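Local coordinates for member of DUF4221 family (Bacteroides vulgatus, PDB 3S9J), which is of unknown function but folds as a six-bladed beta-propeller and holds sodium ions in the crystal, at residues A[54-59]-A[64-69]; A[83-88]-A[128-133]; A[159-164]-A[186-191]. All coordinates share one frame; numbering follows the deposited sequence. Where two conformers were deposited one is given.

Contact 1: A[54-59]-A[64-69]; sequences IVIFDI and IAKRIP
V55 has CG1 anti to the backbone N (chi1 170°), which places that methyl against I64 and leaves CG2 over one face of the R67 guanidinium. V55 CG1 meets I64 CG1 at 3.9 Å and also covers the F57 ring near its centre, while V55 CG2 lies 3.5 Å from R67 NH1. I64 CG1, beside its own backbone N (chi1 -66°), reaches F57 CE1 obliquely at 3.5 Å. On the sheet face that carries I54 and I68, I56 CG1 packs along K66 CG at 3.8 Å, and the two chains point the same way. The antiparallel ladder is made by I54 and I68 bonding in both directions and by I56 N donating to K66 O. It then shifts at a classic beta bulge, where I56 O accepts from A65 N (2.8 Å) and weakly from K66 N (3.3 Å). An alanine in place of I64 is likely to open a gap beside V55 CG1 and F57 CE1, leaving the F57 ring less firmly held. In this outer hairpin of a propeller blade, V55 CG2 thus shields one face of a charged group whose NH1 pairs with D53 in a salt bridge and whose NH2 bonds to T24, a sodium ligand.

Contact 2: A[83-88]-A[128-133]; sequences GSRPSP and LSFGSY. With FMT (formic acid), chain J.
G83 lies against the backbone of F130, its CA 3.3 Å from F130 O. A side chain here would run into that carbonyl, and the backbone angles of G83 would also jam a CB against the preceding carbonyl, so glycine suits the position on both counts. At S84 the main chain passes the F130 ring: S84 N is 3.6 Å from F130 CE1, and S84 CA sits at the ring's edge, in its plane. The S84 hydroxyl is hydrogen-bonded to E45 and H43. R85 then makes the principal side-chain contact. Its CG stands between the backbone N and the carbonyl carbon (chi1 65°), and the chain runs over the F130 ring, with R85 CD 3.9 Å from the ring centroid in a CH-pi contact only 13° off the normal. Bent at chi3, R85 sets its guanidinium nearly perpendicular to the ring. The two terminal nitrogens grip a formic acid molecule, probably from the crystallisation liquor: R85 NH1 bonds to its O2 at 3.0 Å and R85 NH2 to its O1 at 2.8 Å, while R85 NE is taken by P137 O. Beyond P86, S87 folds back, its OG donating to R85 O at 3.0 Å and accepting from R85 NH1 at 2.9 Å. P88 follows through a cis peptide bond, its CA near O2 of the formic acid. The aliphatic part of R85 is thus packed on an aromatic face while its head is fixed by several polar partners. A paired grip of this kind is what a guanidinium offers a carboxylate, and R85 could probably hold another small carboxylate here, near the centre of the propeller, as it does the formic acid.

Contact 3: A[159-164]-A[186-191]; sequences EDWPRT and PIFKEE. With FMT (formic acid), chain E.
F188 and W161 bring two loops together, and the contact can be followed along F188. F188 CB lies over the five-membered ring of W161, 3.6 Å from the centroid and 14° off the normal, in a CH-pi contact. CG stands above the shared CD2–CE2 bond of the indole. From there F188 CD2 comes closest, 3.5 Å from W161 CD2, and F188 CE2 follows to 3.9 Å from W161 CE3. The phenyl is inclined 33° to the indole six-membered ring. I187 CG1 packs on the other face of the phenyl, so the ring is sandwiched. The indole nitrogen is satisfied by water: W161 NE1 donates at 2.8 Å to a molecule lying in the ring plane, which in turn donates to E190 O and so ties the loops together. A second water donates to both E159 OE1 and E191 OE2, carboxylate oxygens 4.2 Å apart, and probably eases their repulsion; E191 OE2 also accepts from K158 N. Within 159-164, D160 O takes bonds from R163 N and T164 OG1 on opposite faces of its plane. R163 NH2 forms a salt bridge with D160 OD1, and R163 NE donates almost straight (175°) to O1 of a formic acid at 3.1 Å. The contact lies at the periphery of the propeller: residues 159-164, with a 3-10 turn running through W161 to R163, lie in the loop between strand 144-148 and strand 165-171, while residues 186-191 lead from strand 177-183 toward strand 195-197, with Y199 against W161 and P246 against F188.

Overall arrangement
The three contacts follow one another along the chain and step across the propeller. Contact 1 is the outer hairpin of the sheet that begins with strand 31-36. Contact 2, whose centre is about 8 Å from the centre of the chain, starts on the innermost strand of the next sheet. These two have centres about 16 Å apart and touch where I54 CD1 packs on S84 OG at 4.0 Å. Contact 3 joins loops at the far periphery, its centre about 27 Å from that of contact 2 and 42 Å from that of contact 1, across the chain's centre. Sodium lies near contact 1, about 8 Å from the R67 side chain, whereas formic acid is bound at contacts 2 and 3.

Contact 1: A[54-59]-A[64-69]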
loop_
_atom_site.group_PDB
_atom_site.type_symbol
_atom_site.label_atom_id
_atom_site.label_comp_id
_atom_site.label_asym_id
_atom_site.label_seq_id
_atom_site.Cartn_x
_atom_site.Cartn_y
_atom_site.Cartn_z
ATOM N N ILE A 54 -3.854 10.943 14.180
ATOM C CA ILE A 54 -4.002 9.539 13.930
ATOM C C ILE A 54 -5.105 9.016 14.839
ATOM O O ILE A 54 -5.114 9.285 16.047
ATOM C CB ILE A 54 -2.683 8.777 14.203
ATOM C CG1 ILE A 54 -1.592 9.219 13.221
ATOM C CG2 ILE A 54 -2.875 7.239 14.113
ATOM C CD1 ILE A 54 -0.174 8.859 13.708
ATOM N N VAL A 55 -6.020 8.250 14.258
ATOM C CA VAL A 55 -7.063 7.594 15.014
ATOM C C VAL A 55 -6.755 6.106 15.075
ATOM O O VAL A 55 -6.376 5.494 14.072
ATOM C CB VAL A 55 -8.428 7.838 14.361
ATOM C CG1 VAL A 55 -9.542 6.971 14.976
ATOM C CG2 VAL A 55 -8.761 9.331 14.420
ATOM N N ILE A 56 -6.951 5.518 16.257
ATOM C CA ILE A 56 -6.825 4.102 16.414
ATOM C C ILE A 56 -8.217 3.529 16.627
ATOM O O ILE A 56 -8.918 3.953 17.552
ATOM C CB ILE A 56 -5.940 3.749 17.648
ATOM C CG1 ILE A 56 -4.572 4.432 17.561
ATOM C CG2 ILE A 56 -5.843 2.194 17.811
ATOM C CD1 ILE A 56 -3.733 4.086 16.318
ATOM N N PHE A 57 -8.639 2.612 15.758
ATOM C CA PHE A 57 -9.924 1.967 15.885
ATOM C C PHE A 57 -9.810 0.609 16.575
ATOM O O PHE A 57 -8.935 -0.169 16.249
ATOM C CB PHE A 57 -10.581 1.730 14.532
ATOM C CG PHE A 57 -11.051 2.989 13.829
ATOM C CD1 PHE A 57 -12.213 3.650 14.229
ATOM C CD2 PHE A 57 -10.359 3.486 12.765
ATOM C CE1 PHE A 57 -12.637 4.795 13.583
ATOM C CE2 PHE A 57 -10.798 4.602 12.090
ATOM C CZ PHE A 57 -11.940 5.258 12.469
ATOM N N ASP A 58 -10.756 0.344 17.460
ATOM C CA ASP A 58 -10.916 -0.942 18.182
ATOM C C ASP A 58 -11.802 -1.876 17.372
ATOM O O ASP A 58 -12.996 -1.617 17.203
ATOM C CB ASP A 58 -11.523 -0.618 19.528
ATOM C CG ASP A 58 -11.725 -1.842 20.416
ATOM O OD1 ASP A 58 -11.744 -2.993 19.913
ATOM O OD2 ASP A 58 -11.915 -1.600 21.623
ATOM N N ILE A 59 -11.204 -2.920 16.802
ATOM C CA ILE A 59 -11.909 -3.798 15.879
ATOM C C ILE A 59 -13.013 -4.600 16.575
ATOM O O ILE A 59 -14.171 -4.619 16.113
ATOM C CB ILE A 59 -10.928 -4.695 15.103
ATOM C CG1 ILE A 59 -10.131 -3.855 14.080
ATOM C CG2 ILE A 59 -11.707 -5.816 14.371
ATOM C CD1 ILE A 59 -8.871 -4.528 13.564
ATOM N N ILE A 64 -13.869 3.984 18.059
ATOM C CA ILE A 64 -12.581 4.622 18.278
ATOM C C ILE A 64 -11.990 4.244 19.638
ATOM O O ILE A 64 -12.665 4.389 20.677
ATOM C CB ILE A 64 -12.688 6.166 18.125
ATOM C CG1 ILE A 64 -13.038 6.488 16.654
ATOM C CG2 ILE A 64 -11.389 6.852 18.518
ATOM C CD1 ILE A 64 -13.339 7.982 16.414
ATOM N N ALA A 65 -10.748 3.775 19.606
ATOM C CA ALA A 65 -9.963 3.461 20.845
ATOM C C ALA A 65 -9.223 4.671 21.387
ATOM O O ALA A 65 -9.179 4.870 22.602
ATOM C CB ALA A 65 -8.926 2.349 20.572
ATOM N N LYS A 66 -8.542 5.401 20.517
ATOM C CA LYS A 66 -7.833 6.596 20.928
ATOM C C LYS A 66 -7.494 7.471 19.741
ATOM O O LYS A 66 -7.598 7.029 18.594
ATOM C CB LYS A 66 -6.585 6.297 21.733
ATOM C CG LYS A 66 -5.446 5.697 21.059
ATOM C CD LYS A 66 -4.303 5.435 22.092
ATOM C CE LYS A 66 -3.121 4.772 21.464
ATOM N NZ LYS A 66 -2.230 4.046 22.462
ATOM N N ARG A 67 -7.081 8.685 20.063
ATOM C CA ARG A 67 -6.698 9.688 19.085
ATOM C C ARG A 67 -5.324 10.163 19.470
ATOM O O ARG A 67 -5.090 10.584 20.619
ATOM C CB ARG A 67 -7.693 10.843 19.108
ATOM C CG ARG A 67 -7.455 11.939 18.101
ATOM C CD ARG A 67 -8.606 12.926 18.110
ATOM N NE ARG A 67 -9.869 12.294 17.712
ATOM C CZ ARG A 67 -10.307 12.107 16.474
ATOM N NH1 ARG A 67 -9.615 12.527 15.422
ATOM N NH2 ARG A 67 -11.481 11.521 16.282
ATOM N N ILE A 68 -4.399 10.041 18.532
ATOM C CA ILE A 68 -3.021 10.478 18.728
ATOM C C ILE A 68 -2.849 11.827 18.060
ATOM O O ILE A 68 -2.998 11.947 16.839
ATOM C CB ILE A 68 -2.050 9.461 18.156
ATOM C CG1 ILE A 68 -2.286 8.081 18.780
ATOM C CG2 ILE A 68 -0.564 9.946 18.318
ATOM C CD1 ILE A 68 -1.420 6.956 18.173
ATOM N N PRO A 69 -2.589 12.875 18.847
ATOM C CA PRO A 69 -2.491 14.193 18.236
ATOM C C PRO A 69 -1.221 14.337 17.415
ATOM O O PRO A 69 -0.194 13.708 17.722
ATOM C CB PRO A 69 -2.488 15.150 19.436
ATOM C CG PRO A 69 -2.071 14.348 20.545
ATOM C CD PRO A 69 -2.409 12.927 20.296
#

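Contact 2: A[83-88]-A[128-133]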
loop_
_atom_site.group_PDB
_atom_site.type_symbol
_atom_site.label_atom_id
_atom_site.label_comp_id
_atom_site.label_asym_id
_atom_site.label_seq_id
_atom_site.Cartn_x
_atom_site.Cartn_y
_atom_site.Cartn_z
ATOM N N GLY A 83 1.858 9.461 5.657
ATOM C CA GLY A 83 2.255 8.090 5.864
ATOM C C GLY A 83 2.682 7.923 7.319
ATOM O O GLY A 83 3.483 8.704 7.853
ATOM N N SER A 84 2.188 6.868 7.946
ATOM C CA SER A 84 2.481 6.576 9.342
ATOM C C SER A 84 2.196 5.124 9.619
ATOM O O SER A 84 1.273 4.530 9.035
ATOM C CB SER A 84 1.700 7.506 10.280
ATOM O OG SER A 84 0.306 7.387 10.058
ATOM N N ARG A 85 2.991 4.521 10.508
ATOM C CA ARG A 85 2.892 3.104 10.718
ATOM C C ARG A 85 3.171 2.703 12.153
ATOM O O ARG A 85 4.123 3.205 12.761
ATOM C CB ARG A 85 3.897 2.396 9.798
ATOM C CG ARG A 85 5.322 2.694 10.124
ATOM C CD ARG A 85 6.314 2.126 9.129
ATOM N NE ARG A 85 6.189 0.718 8.847
ATOM C CZ ARG A 85 6.571 -0.293 9.628
ATOM N NH1 ARG A 85 7.062 -0.119 10.860
ATOM N NH2 ARG A 85 6.460 -1.516 9.168
ATOM N N PRO A 86 2.367 1.779 12.680
ATOM C CA PRO A 86 2.666 1.175 13.999
ATOM C C PRO A 86 3.944 0.374 13.865
ATOM O O PRO A 86 4.103 -0.378 12.887
ATOM C CB PRO A 86 1.470 0.270 14.264
ATOM C CG PRO A 86 0.846 -0.018 12.955
ATOM C CD PRO A 86 1.216 1.142 12.019
ATOM N N SER A 87 4.863 0.541 14.811
ATOM C CA SER A 87 6.223 0.051 14.623
ATOM C C SER A 87 6.753 -0.661 15.897
ATOM O O SER A 87 7.804 -0.268 16.430
ATOM C CB SER A 87 7.137 1.212 14.233
ATOM O OG SER A 87 6.740 1.779 12.997
ATOM N N PRO A 88 6.066 -1.730 16.342
ATOM C CA PRO A 88 4.958 -2.459 15.685
ATOM C C PRO A 88 3.565 -2.138 16.180
ATOM O O PRO A 88 2.599 -2.670 15.649
ATOM C CB PRO A 88 5.276 -3.916 16.032
ATOM C CG PRO A 88 5.829 -3.819 17.423
ATOM C CD PRO A 88 6.651 -2.548 17.439
ATOM N N LEU A 128 9.837 9.878 -0.019
ATOM C CA LEU A 128 9.700 9.096 1.223
ATOM C C LEU A 128 8.240 8.788 1.441
ATOM O O LEU A 128 7.438 9.712 1.635
ATOM C CB LEU A 128 10.147 9.911 2.427
ATOM C CG LEU A 128 11.569 10.386 2.404
ATOM C CD1 LEU A 128 11.823 11.191 3.682
ATOM C CD2 LEU A 128 12.473 9.169 2.273
ATOM N N SER A 129 7.883 7.515 1.405
ATOM C CA SER A 129 6.507 7.157 1.640
ATOM C C SER A 129 6.357 5.736 2.125
ATOM O O SER A 129 7.196 4.867 1.845
ATOM C CB SER A 129 5.675 7.329 0.341
ATOM O OG SER A 129 4.296 7.045 0.585
ATOM N N PHE A 130 5.294 5.551 2.882
ATOM C CA PHE A 130 4.713 4.248 3.170
ATOM C C PHE A 130 3.225 4.507 3.425
ATOM O O PHE A 130 2.814 5.649 3.716
ATOM C CB PHE A 130 5.415 3.473 4.311
ATOM C CG PHE A 130 5.881 4.313 5.474
ATOM C CD1 PHE A 130 5.010 4.717 6.463
ATOM C CD2 PHE A 130 7.238 4.608 5.633
ATOM C CE1 PHE A 130 5.476 5.486 7.536
ATOM C CE2 PHE A 130 7.691 5.363 6.708
ATOM C CZ PHE A 130 6.807 5.781 7.663
ATOM N N GLY A 131 2.418 3.479 3.260
ATOM C CA GLY A 131 0.967 3.649 3.315
ATOM C C GLY A 131 0.239 2.440 2.794
ATOM O O GLY A 131 0.847 1.399 2.539
ATOM N N SER A 132 -1.071 2.620 2.586
ATOM C CA SER A 132 -1.952 1.515 2.272
ATOM C C SER A 132 -2.729 1.753 0.984
ATOM O O SER A 132 -3.360 0.836 0.496
ATOM C CB SER A 132 -2.946 1.290 3.440
ATOM O OG SER A 132 -3.518 2.545 3.827
ATOM N N TYR A 133 -2.689 2.962 0.435
ATOM C CA TYR A 133 -3.586 3.300 -0.701
ATOM C C TYR A 133 -3.243 2.349 -1.853
ATOM O O TYR A 133 -4.134 1.809 -2.503
ATOM C CB TYR A 133 -3.381 4.756 -1.088
ATOM C CG TYR A 133 -4.508 5.394 -1.852
ATOM C CD1 TYR A 133 -5.780 5.520 -1.274
ATOM C CD2 TYR A 133 -4.282 5.973 -3.094
ATOM C CE1 TYR A 133 -6.827 6.179 -1.942
ATOM C CE2 TYR A 133 -5.336 6.628 -3.776
ATOM C CZ TYR A 133 -6.589 6.726 -3.185
ATOM O OH TYR A 133 -7.632 7.367 -3.850
HETATM C C FMT J . 6.936 -3.528 12.173
HETATM O O1 FMT J . 6.384 -3.625 11.068
HETATM O O2 FMT J . 7.348 -2.459 12.635
#

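Contact 3: A[159-164]-A[186-191]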
loop_
_atom_site.group_PDB
_atom_site.type_symbol
_atom_site.label_atom_id
_atom_site.label_comp_id
_atom_site.label_asym_id
_atom_site.label_seq_id
_atom_site.Cartn_x
_atom_site.Cartn_y
_atom_site.Cartn_z
ATOM N N GLU A 159 18.984 0.169 -19.867
ATOM C CA GLU A 159 20.137 -0.238 -19.084
ATOM C C GLU A 159 20.076 0.267 -17.654
ATOM O O GLU A 159 20.737 -0.285 -16.785
ATOM C CB GLU A 159 21.437 0.289 -19.705
ATOM C CG GLU A 159 21.824 -0.389 -21.017
ATOM C CD GLU A 159 21.033 0.114 -22.225
ATOM O OE1 GLU A 159 20.432 1.217 -22.140
ATOM O OE2 GLU A 159 21.030 -0.600 -23.259
ATOM N N ASP A 160 19.315 1.332 -17.422
ATOM C CA ASP A 160 19.272 1.948 -16.110
ATOM C C ASP A 160 18.464 1.148 -15.098
ATOM O O ASP A 160 18.792 1.176 -13.931
ATOM C CB ASP A 160 18.728 3.367 -16.216
ATOM C CG ASP A 160 19.624 4.263 -17.033
ATOM O OD1 ASP A 160 20.847 4.178 -16.829
ATOM O OD2 ASP A 160 19.117 5.052 -17.864
ATOM N N TRP A 161 17.404 0.459 -15.534
ATOM C CA TRP A 161 16.501 -0.227 -14.593
ATOM C C TRP A 161 17.247 -1.199 -13.650
ATOM O O TRP A 161 17.093 -1.098 -12.419
ATOM C CB TRP A 161 15.299 -0.889 -15.315
ATOM C CG TRP A 161 14.432 0.169 -15.978
ATOM C CD1 TRP A 161 14.525 0.613 -17.274
ATOM C CD2 TRP A 161 13.446 0.993 -15.343
ATOM N NE1 TRP A 161 13.628 1.626 -17.494
ATOM C CE2 TRP A 161 12.958 1.890 -16.322
ATOM C CE3 TRP A 161 12.930 1.067 -14.039
ATOM C CZ2 TRP A 161 11.955 2.812 -16.049
ATOM C CZ3 TRP A 161 11.937 1.991 -13.763
ATOM C CH2 TRP A 161 11.466 2.861 -14.762
ATOM N N PRO A 162 18.086 -2.103 -14.201
ATOM C CA PRO A 162 18.805 -3.050 -13.332
ATOM C C PRO A 162 19.914 -2.432 -12.492
ATOM O O PRO A 162 20.525 -3.130 -11.678
ATOM C CB PRO A 162 19.408 -4.073 -14.313
ATOM C CG PRO A 162 18.818 -3.821 -15.610
ATOM C CD PRO A 162 18.256 -2.432 -15.630
ATOM N N ARG A 163 20.192 -1.150 -12.696
ATOM C CA ARG A 163 21.115 -0.404 -11.840
ATOM C C ARG A 163 20.385 0.518 -10.858
ATOM O O ARG A 163 21.032 1.251 -10.114
ATOM C CB ARG A 163 22.062 0.436 -12.700
ATOM C CG ARG A 163 22.930 -0.377 -13.631
ATOM C CD ARG A 163 24.077 0.480 -14.133
ATOM N NE ARG A 163 23.625 1.472 -15.110
ATOM C CZ ARG A 163 23.852 1.409 -16.426
ATOM N NH1 ARG A 163 24.536 0.398 -16.960
ATOM N NH2 ARG A 163 23.390 2.370 -17.222
ATOM N N THR A 164 19.048 0.508 -10.874
ATOM C CA THR A 164 18.274 1.387 -10.007
ATOM C C THR A 164 17.724 0.571 -8.839
ATOM O O THR A 164 17.100 -0.462 -9.034
ATOM C CB THR A 164 17.092 2.039 -10.818
ATOM O OG1 THR A 164 17.633 2.812 -11.903
ATOM C CG2 THR A 164 16.195 2.924 -9.924
ATOM N N PRO A 186 14.411 -5.906 -15.518
ATOM C CA PRO A 186 14.572 -5.395 -16.897
ATOM C C PRO A 186 13.333 -5.649 -17.748
ATOM O O PRO A 186 13.413 -6.316 -18.792
ATOM C CB PRO A 186 15.774 -6.192 -17.416
ATOM C CG PRO A 186 15.644 -7.519 -16.722
ATOM C CD PRO A 186 15.142 -7.175 -15.319
ATOM N N ILE A 187 12.203 -5.112 -17.302
ATOM C CA ILE A 187 10.908 -5.334 -17.964
ATOM C C ILE A 187 10.291 -4.046 -18.501
ATOM O O ILE A 187 9.115 -4.041 -18.854
ATOM C CB ILE A 187 9.902 -6.057 -17.015
ATOM C CG1 ILE A 187 9.556 -5.190 -15.796
ATOM C CG2 ILE A 187 10.457 -7.407 -16.586
ATOM C CD1 ILE A 187 8.613 -5.875 -14.762
ATOM N N PHE A 188 11.069 -2.960 -18.521
ATOM C CA PHE A 188 10.608 -1.634 -18.921
ATOM C C PHE A 188 11.314 -1.247 -20.216
ATOM O O PHE A 188 12.519 -1.030 -20.235
ATOM C CB PHE A 188 10.900 -0.625 -17.820
ATOM C CG PHE A 188 10.310 -1.018 -16.517
ATOM C CD1 PHE A 188 8.958 -0.814 -16.276
ATOM C CD2 PHE A 188 11.083 -1.622 -15.550
ATOM C CE1 PHE A 188 8.388 -1.208 -15.075
ATOM C CE2 PHE A 188 10.521 -1.998 -14.333
ATOM C CZ PHE A 188 9.174 -1.802 -14.110
ATOM N N LYS A 189 10.543 -1.170 -21.295
ATOM C CA LYS A 189 11.076 -1.085 -22.662
ATOM C C LYS A 189 11.110 0.338 -23.231
ATOM O O LYS A 189 11.970 0.674 -24.031
ATOM C CB LYS A 189 10.233 -1.975 -23.580
ATOM C CG LYS A 189 10.067 -3.425 -23.089
ATOM C CD LYS A 189 11.404 -4.026 -22.627
ATOM C CE LYS A 189 11.438 -5.556 -22.738
ATOM N NZ LYS A 189 10.446 -6.228 -21.860
ATOM N N GLU A 190 10.156 1.170 -22.836
ATOM C CA GLU A 190 10.044 2.511 -23.414
ATOM C C GLU A 190 11.121 3.447 -22.893
ATOM O O GLU A 190 11.457 3.415 -21.710
ATOM C CB GLU A 190 8.665 3.116 -23.143
ATOM C CG GLU A 190 7.512 2.347 -23.777
ATOM C CD GLU A 190 7.059 1.150 -22.971
ATOM O OE1 GLU A 190 7.341 1.109 -21.751
ATOM O OE2 GLU A 190 6.413 0.249 -23.559
ATOM N N GLU A 191 11.653 4.293 -23.775
ATOM C CA GLU A 191 12.696 5.236 -23.400
ATOM C C GLU A 191 12.231 6.658 -23.670
ATOM O O GLU A 191 12.538 7.246 -24.704
ATOM C CB GLU A 191 13.997 4.909 -24.138
ATOM C CG GLU A 191 14.609 3.577 -23.684
ATOM C CD GLU A 191 15.946 3.264 -24.332
ATOM O OE1 GLU A 191 16.152 3.673 -25.492
ATOM O OE2 GLU A 191 16.792 2.590 -23.693
HETATM C C FMT E . 22.055 5.141 -13.538
HETATM O O1 FMT E . 22.180 4.026 -14.045
HETATM O O2 FMT E . 21.190 5.376 -12.693
HETATM O O HOH W 1 19.129 2.117 -24.480
HETATM O O HOH W 2 13.471 2.608 -20.118
#